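Local coordinates for possible acyl-[acyl-carrier protein] desaturase DESA2 (acyl-[acp] desaturase) (stearoyl-acp desaturase) (Mycobacterium tuberculosis, PDB 1ZA0) that may act as a diiron acyl-[acyl-carrier-protein] desaturase, introducing double bonds into fatty acyl chains during mycobacterial lipid synthesis, at residues T28-Y37 and G180-R191. Residues are numbered along the deposited sequence; the frame is centred on the assembly and turned at random. Where two conformers were deposited one is given.
Sequences TEDIWFAHDY and GLIDRIARDEVR. With MN (manganese (II) ion), chain B; EDO (1,2-ethanediol), chain C.
R184 lays its CB over one face of the W32 indole, whose edge hydrogen-bonds to D188; this is the tight part of the contact between loop 28-37 and helix 176-206. CB of R184 stands 3.6 Å from the centroid of the W32 five-membered ring, 19° off the ring normal, which meets the definition of a CH-pi contact. At the ring's edge, W32 NE1 donates to D188 OD2 over 3.0 Å, arriving on the syn side of the carboxylate but 32° out of its plane. I185 CG1 adds an apolar contact at W32 CZ2, 4.1 Å away. An ethanediol, probably from crystallisation, bonds the W32 backbone N and O through O1 and D188 OD1 through O2. In the conformer described, R184 bends at its second torsion and runs on to set its guanidinium, tilted 30° to the indole, against W32 CB. Its NE donates to Y37 OH at 3.0 Å, with the Y37 ring almost perpendicular to the guanidinium. The CD1-CE1 side of the Y37 ring packs on the helix backbone, CE1 lying 3.5 Å from G180 C.

Toward T28 the packing thins and becomes polar. D30 OD2 reaches the same conformer's R184 NH2 only in a long salt bridge of 3.7 Å, and a water links D30 O to that NH2. At exposed T28, OG1 accepts from R191 NH1 at 3.0 Å, in the guanidinium plane, and also bonds R24 O; R191 NH2 is held by H25 O.

D188 OD2 also bonds H110 NE2, a predicted iron ligand, and neighbouring E189 binds manganese with E107, E159 and H192. D188 is thus second-shell and W32 the layer behind, consistent with a diiron site in a ferritin-like four-helix bundle. W32-D188-H110 resembles the Trp-Asp-His relay of plant stearoyl-ACP desaturase and ribonucleotide reductase R2, proposed there to carry electrons and possibly doing so here.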
ATOM      1  N   THR A  28      18.132   6.926  -6.746  1.00 40.35           N
ATOM      2  CA  THR A  28      18.055   5.469  -6.572  1.00 39.79           C
ATOM      3  C   THR A  28      16.836   4.820  -7.281  1.00 39.92           C
ATOM      4  O   THR A  28      16.569   3.653  -7.089  1.00 40.03           O
ATOM      5  CB  THR A  28      18.062   5.091  -5.086  1.00 39.18           C
ATOM      6  OG1 THR A  28      16.963   5.708  -4.387  1.00 35.46           O
ATOM      7  CG2 THR A  28      19.435   5.640  -4.382  1.00 39.85           C
ATOM      8  N   GLU A  29      16.123   5.591  -8.091  1.00 39.39           N
ATOM      9  CA  GLU A  29      14.960   5.071  -8.820  1.00 39.34           C
ATOM     10  C   GLU A  29      15.374   3.917  -9.757  1.00 39.60           C
ATOM     11  O   GLU A  29      16.510   3.864 -10.277  1.00 38.76           O
ATOM     12  CB  GLU A  29      14.294   6.180  -9.606  1.00 39.06           C
ATOM     13  CG  GLU A  29      15.047   6.642 -10.834  1.00 37.28           C
ATOM     14  CD  GLU A  29      14.461   7.905 -11.429  1.00 40.34           C
ATOM     15  OE1 GLU A  29      13.499   8.512 -10.860  1.00 35.13           O
ATOM     16  OE2 GLU A  29      14.980   8.331 -12.489  1.00 46.16           O
ATOM     17  N   ASP A  30      14.467   2.962  -9.932  1.00 37.96           N
ATOM     18  CA  ASP A  30      14.674   1.863 -10.896  1.00 37.55           C
ATOM     19  C   ASP A  30      13.286   1.566 -11.510  1.00 35.99           C
ATOM     20  O   ASP A  30      12.542   0.709 -11.007  1.00 34.62           O
ATOM     21  CB  ASP A  30      15.219   0.646 -10.144  1.00 38.78           C
ATOM     22  CG  ASP A  30      15.520  -0.536 -11.063  1.00 42.40           C
ATOM     23  OD1 ASP A  30      15.636  -0.388 -12.309  1.00 45.70           O
ATOM     24  OD2 ASP A  30      15.650  -1.684 -10.589  1.00 49.68           O
ATOM     25  N   ILE A  31      12.982   2.311 -12.560  1.00 34.78           N
ATOM     26  CA  ILE A  31      11.635   2.561 -13.082  1.00 36.05           C
ATOM     27  C   ILE A  31      11.132   1.323 -13.741  1.00 32.96           C
ATOM     28  O   ILE A  31      11.850   0.693 -14.419  1.00 32.98           O
ATOM     29  CB  ILE A  31      11.658   3.790 -14.076  1.00 37.50           C
ATOM     30  CG1 ILE A  31      12.025   5.076 -13.333  1.00 39.76           C
ATOM     31  CG2 ILE A  31      10.334   4.023 -14.829  1.00 38.25           C
ATOM     32  CD1 ILE A  31      11.354   5.273 -12.010  1.00 42.06           C
ATOM     33  N   TRP A  32       9.896   0.960 -13.455  1.00 32.02           N
ATOM     34  CA  TRP A  32       9.203  -0.140 -14.151  1.00 30.01           C
ATOM     35  C   TRP A  32       7.874   0.366 -14.735  1.00 30.35           C
ATOM     36  O   TRP A  32       7.391   1.416 -14.358  1.00 29.87           O
ATOM     37  CB  TRP A  32       8.985  -1.318 -13.198  1.00 30.05           C
ATOM     38  CG  TRP A  32       8.106  -1.056 -12.022  1.00 26.90           C
ATOM     39  CD1 TRP A  32       8.438  -0.419 -10.859  1.00 28.05           C
ATOM     40  CD2 TRP A  32       6.761  -1.531 -11.833  1.00 27.81           C
ATOM     41  NE1 TRP A  32       7.378  -0.436  -9.970  1.00 30.31           N
ATOM     42  CE2 TRP A  32       6.334  -1.113 -10.544  1.00 24.06           C
ATOM     43  CE3 TRP A  32       5.867  -2.262 -12.632  1.00 27.52           C
ATOM     44  CZ2 TRP A  32       5.081  -1.382 -10.051  1.00 27.04           C
ATOM     45  CZ3 TRP A  32       4.634  -2.534 -12.139  1.00 30.03           C
ATOM     46  CH2 TRP A  32       4.230  -2.076 -10.860  1.00 27.49           C
ATOM     47  N   PHE A  33       7.331  -0.393 -15.704  1.00 29.91           N
ATOM     48  CA  PHE A  33       6.077  -0.066 -16.386  1.00 30.43           C
ATOM     49  C   PHE A  33       5.093  -1.196 -16.147  1.00 29.42           C
ATOM     50  O   PHE A  33       5.476  -2.339 -16.172  1.00 29.40           O
ATOM     51  CB  PHE A  33       6.366   0.145 -17.881  1.00 30.60           C
ATOM     52  CG  PHE A  33       7.356   1.220 -18.132  1.00 34.27           C
ATOM     53  CD1 PHE A  33       6.957   2.556 -18.123  1.00 35.20           C
ATOM     54  CD2 PHE A  33       8.716   0.920 -18.363  1.00 38.01           C
ATOM     55  CE1 PHE A  33       7.905   3.570 -18.331  1.00 35.65           C
ATOM     56  CE2 PHE A  33       9.660   1.951 -18.539  1.00 41.92           C
ATOM     57  CZ  PHE A  33       9.251   3.254 -18.534  1.00 38.72           C
ATOM     58  N   ALA A  34       3.859  -0.828 -15.802  1.00 27.85           N
ATOM     59  CA  ALA A  34       2.780  -1.730 -15.572  1.00 28.42           C
ATOM     60  C   ALA A  34       2.652  -2.714 -16.762  1.00 29.73           C
ATOM     61  O   ALA A  34       2.498  -3.932 -16.544  1.00 28.86           O
ATOM     62  CB  ALA A  34       1.462  -0.897 -15.366  1.00 28.41           C
ATOM     63  N   HIS A  35       2.718  -2.192 -17.986  1.00 29.14           N
ATOM     64  CA  HIS A  35       2.475  -3.005 -19.183  1.00 31.34           C
ATOM     65  C   HIS A  35       3.503  -4.130 -19.359  1.00 32.43           C
ATOM     66  O   HIS A  35       3.239  -5.108 -20.021  1.00 31.33           O
ATOM     67  CB  HIS A  35       2.347  -2.155 -20.457  1.00 31.01           C
ATOM     68  CG  HIS A  35       3.620  -1.514 -20.889  1.00 34.25           C
ATOM     69  ND1 HIS A  35       3.854  -0.167 -20.738  1.00 33.81           N
ATOM     70  CD2 HIS A  35       4.742  -2.035 -21.432  1.00 33.71           C
ATOM     71  CE1 HIS A  35       5.066   0.108 -21.187  1.00 33.17           C
ATOM     72  NE2 HIS A  35       5.637  -1.010 -21.577  1.00 30.96           N
ATOM     73  N   ASP A  36       4.646  -4.003 -18.699  1.00 33.05           N
ATOM     74  CA  ASP A  36       5.660  -5.027 -18.776  1.00 33.12           C
ATOM     75  C   ASP A  36       5.347  -6.196 -17.872  1.00 32.44           C
ATOM     76  O   ASP A  36       6.047  -7.165 -17.944  1.00 35.44           O
ATOM     77  CB  ASP A  36       7.031  -4.442 -18.378  1.00 34.05           C
ATOM     78  CG  ASP A  36       7.685  -3.645 -19.480  1.00 35.97           C
ATOM     79  OD1 ASP A  36       7.391  -3.854 -20.692  1.00 35.94           O
ATOM     80  OD2 ASP A  36       8.531  -2.764 -19.217  1.00 40.46           O
ATOM     81  N   TYR A  37       4.376  -6.100 -16.965  1.00 30.39           N
ATOM     82  CA  TYR A  37       3.987  -7.195 -16.099  1.00 30.02           C
ATOM     83  C   TYR A  37       2.639  -7.801 -16.443  1.00 29.61           C
ATOM     84  O   TYR A  37       2.003  -8.536 -15.626  1.00 27.91           O
ATOM     85  CB  TYR A  37       4.025  -6.728 -14.638  1.00 30.67           C
ATOM     86  CG  TYR A  37       5.454  -6.615 -14.180  1.00 29.97           C
ATOM     87  CD1 TYR A  37       6.107  -7.741 -13.591  1.00 27.55           C
ATOM     88  CD2 TYR A  37       6.188  -5.438 -14.385  1.00 32.15           C
ATOM     89  CE1 TYR A  37       7.444  -7.661 -13.201  1.00 30.27           C
ATOM     90  CE2 TYR A  37       7.516  -5.343 -13.981  1.00 33.75           C
ATOM     91  CZ  TYR A  37       8.143  -6.453 -13.399  1.00 33.17           C
ATOM     92  OH  TYR A  37       9.438  -6.363 -13.053  1.00 32.38           O
ATOM     93  N   GLY A 180       6.452 -11.170  -9.682  1.00 26.81           N
ATOM     94  CA  GLY A 180       7.247 -10.047 -10.125  1.00 27.96           C
ATOM     95  C   GLY A 180       6.584  -8.690  -9.950  1.00 27.83           C
ATOM     96  O   GLY A 180       7.193  -7.729  -9.462  1.00 25.94           O
ATOM     97  N   LEU A 181       5.326  -8.644 -10.312  1.00 27.76           N
ATOM     98  CA  LEU A 181       4.509  -7.430 -10.209  1.00 28.73           C
ATOM     99  C   LEU A 181       4.347  -6.992  -8.759  1.00 28.47           C
ATOM    100  O   LEU A 181       4.598  -5.819  -8.401  1.00 26.55           O
ATOM    101  CB  LEU A 181       3.141  -7.705 -10.837  1.00 28.19           C
ATOM    102  CG  LEU A 181       2.193  -6.496 -11.032  1.00 32.49           C
ATOM    103  CD1 LEU A 181       1.070  -6.962 -11.958  1.00 34.67           C
ATOM    104  CD2 LEU A 181       1.588  -6.063  -9.771  1.00 36.65           C
ATOM    105  N   ILE A 182       3.910  -7.925  -7.900  1.00 27.87           N
ATOM    106  CA  ILE A 182       3.720  -7.614  -6.519  1.00 28.09           C
ATOM    107  C   ILE A 182       5.052  -7.258  -5.817  1.00 29.60           C
ATOM    108  O   ILE A 182       5.080  -6.384  -4.958  1.00 28.70           O
ATOM    109  CB  ILE A 182       2.975  -8.708  -5.730  1.00 29.20           C
ATOM    110  CG1 ILE A 182       1.591  -9.016  -6.358  1.00 29.55           C
ATOM    111  CG2 ILE A 182       2.776  -8.260  -4.302  1.00 28.12           C
ATOM    112  CD1 ILE A 182       0.575  -7.790  -6.374  1.00 28.95           C
ATOM    113  N   ASP A 183       6.115  -7.950  -6.167  1.00 29.25           N
ATOM    114  CA  ASP A 183       7.427  -7.592  -5.634  1.00 31.32           C
ATOM    115  C   ASP A 183       7.833  -6.146  -6.044  1.00 30.16           C
ATOM    116  O   ASP A 183       8.413  -5.439  -5.224  1.00 28.56           O
ATOM    117  CB  ASP A 183       8.426  -8.592  -6.174  1.00 31.91           C
ATOM    118  CG  ASP A 183       9.829  -8.250  -5.854  1.00 35.80           C
ATOM    119  OD1 ASP A 183      10.249  -8.526  -4.701  1.00 42.20           O
ATOM    120  OD2 ASP A 183      10.563  -7.754  -6.706  1.00 37.38           O
ATOM    121  N   ARG A 184       7.575  -5.724  -7.289  1.00 29.90           N
ATOM    122  CA  ARG A 184       7.840  -4.317  -7.688  1.00 30.52           C
ATOM    123  C   ARG A 184       7.063  -3.350  -6.807  1.00 28.82           C
ATOM    124  O   ARG A 184       7.624  -2.349  -6.331  1.00 29.49           O
ATOM    125  CB  ARG A 184       7.561  -4.027  -9.179  0.50 30.29           C
ATOM    126  CG  ARG A 184       8.587  -4.533 -10.177  0.50 31.39           C
ATOM    127  CD  ARG A 184      10.001  -3.850 -10.180  0.50 34.76           C
ATOM    128  NE  ARG A 184      10.736  -4.240 -11.395  0.50 37.23           N
ATOM    129  CZ  ARG A 184      11.717  -3.561 -12.008  0.50 39.77           C
ATOM    130  NH1 ARG A 184      12.255  -4.070 -13.114  0.50 41.74           N
ATOM    131  NH2 ARG A 184      12.173  -2.404 -11.537  0.50 39.45           N
ATOM    132  N   ILE A 185       5.775  -3.619  -6.620  1.00 27.78           N
ATOM    133  CA  ILE A 185       4.905  -2.806  -5.772  1.00 28.11           C
ATOM    134  C   ILE A 185       5.426  -2.735  -4.327  1.00 29.22           C
ATOM    135  O   ILE A 185       5.514  -1.607  -3.716  1.00 26.34           O
ATOM    136  CB  ILE A 185       3.469  -3.332  -5.782  1.00 28.02           C
ATOM    137  CG1 ILE A 185       2.840  -3.171  -7.173  1.00 29.87           C
ATOM    138  CG2 ILE A 185       2.606  -2.606  -4.739  1.00 28.98           C
ATOM    139  CD1 ILE A 185       1.362  -3.689  -7.230  1.00 31.17           C
ATOM    140  N   ALA A 186       5.814  -3.907  -3.790  1.00 27.97           N
ATOM    141  CA  ALA A 186       6.337  -3.976  -2.417  1.00 27.63           C
ATOM    142  C   ALA A 186       7.562  -3.066  -2.248  1.00 27.23           C
ATOM    143  O   ALA A 186       7.659  -2.387  -1.213  1.00 26.55           O
ATOM    144  CB  ALA A 186       6.701  -5.351  -2.046  1.00 28.13           C
ATOM    145  N   ARG A 187       8.468  -3.100  -3.211  1.00 27.32           N
ATOM    146  CA  ARG A 187       9.673  -2.265  -3.207  1.00 28.20           C
ATOM    147  C   ARG A 187       9.382  -0.759  -3.273  1.00 28.85           C
ATOM    148  O   ARG A 187      10.081   0.062  -2.627  1.00 28.72           O
ATOM    149  CB  ARG A 187      10.603  -2.661  -4.323  1.00 29.18           C
ATOM    150  CG  ARG A 187      11.198  -4.018  -4.145  1.00 30.48           C
ATOM    151  CD  ARG A 187      12.076  -4.485  -5.304  1.00 37.44           C
ATOM    152  NE  ARG A 187      12.259  -5.947  -5.233  1.00 41.36           N
ATOM    153  CZ  ARG A 187      13.070  -6.564  -4.373  1.00 46.16           C
ATOM    154  NH1 ARG A 187      13.881  -5.854  -3.550  1.00 44.48           N
ATOM    155  NH2 ARG A 187      13.122  -7.893  -4.369  1.00 45.41           N
ATOM    156  N   ASP A 188       8.350  -0.388  -4.012  1.00 27.56           N
ATOM    157  CA  ASP A 188       7.873   0.985  -4.023  1.00 26.35           C
ATOM    158  C   ASP A 188       7.301   1.335  -2.673  1.00 27.32           C
ATOM    159  O   ASP A 188       7.593   2.411  -2.172  1.00 27.22           O
ATOM    160  CB  ASP A 188       6.820   1.242  -5.111  1.00 26.80           C
ATOM    161  CG  ASP A 188       7.389   1.290  -6.497  1.00 26.71           C
ATOM    162  OD1 ASP A 188       8.617   1.523  -6.732  1.00 28.11           O
ATOM    163  OD2 ASP A 188       6.632   1.119  -7.483  1.00 26.03           O
ATOM    164  N   GLU A 189       6.534   0.444  -2.043  1.00 25.73           N
ATOM    165  CA  GLU A 189       5.944   0.742  -0.782  1.00 26.96           C
ATOM    166  C   GLU A 189       7.011   0.956   0.340  1.00 27.23           C
ATOM    167  O   GLU A 189       6.803   1.806   1.217  1.00 25.84           O
ATOM    168  CB  GLU A 189       4.964  -0.347  -0.310  1.00 27.11           C
ATOM    169  CG  GLU A 189       3.863  -0.706  -1.299  1.00 30.93           C
ATOM    170  CD  GLU A 189       2.798   0.363  -1.463  1.00 34.05           C
ATOM    171  OE1 GLU A 189       1.589   0.042  -1.176  1.00 40.24           O
ATOM    172  OE2 GLU A 189       3.132   1.476  -1.942  1.00 31.47           O
ATOM    173  N   VAL A 190       8.114   0.207   0.280  1.00 27.73           N
ATOM    174  CA  VAL A 190       9.236   0.413   1.194  1.00 28.67           C
ATOM    175  C   VAL A 190       9.790   1.853   1.067  1.00 27.15           C
ATOM    176  O   VAL A 190      10.082   2.544   2.073  1.00 26.73           O
ATOM    177  CB  VAL A 190      10.303  -0.683   1.007  1.00 28.33           C
ATOM    178  CG1 VAL A 190      11.654  -0.308   1.686  1.00 30.17           C
ATOM    179  CG2 VAL A 190       9.766  -2.058   1.505  1.00 28.40           C
ATOM    180  N   ARG A 191       9.932   2.256  -0.166  1.00 27.35           N
ATOM    181  CA  ARG A 191      10.375   3.590  -0.516  1.00 27.58           C
ATOM    182  C   ARG A 191       9.411   4.685  -0.090  1.00 27.92           C
ATOM    183  O   ARG A 191       9.844   5.743   0.412  1.00 28.11           O
ATOM    184  CB  ARG A 191      10.711   3.654  -1.997  1.00 28.45           C
ATOM    185  CG  ARG A 191      11.941   2.901  -2.330  1.00 28.75           C
ATOM    186  CD  ARG A 191      12.105   2.621  -3.827  1.00 28.05           C
ATOM    187  NE  ARG A 191      12.081   3.791  -4.705  1.00 25.82           N
ATOM    188  CZ  ARG A 191      13.146   4.568  -4.962  1.00 30.12           C
ATOM    189  NH1 ARG A 191      14.283   4.393  -4.314  1.00 32.27           N
ATOM    190  NH2 ARG A 191      13.065   5.577  -5.821  1.00 31.70           N
TER
HETATM  191 MN    MN B 888       2.475   3.365  -1.417  1.00 29.89          MN
HETATM  192  C1  EDO C 980       7.582   2.988 -10.517  1.00 32.50           C
HETATM  193  O1  EDO C 980       8.286   2.829 -11.714  1.00 32.55           O
HETATM  194  C2  EDO C 980       8.540   3.305  -9.388  1.00 32.72           C
HETATM  195  O2  EDO C 980       9.512   2.297  -9.194  1.00 30.17           O
HETATM  196  O   HOH W   1      11.702  -0.978  -9.110  1.00 30.38           O
HETATM  197  O   HOH W   2       0.549   2.781  -0.609  1.00 28.28           O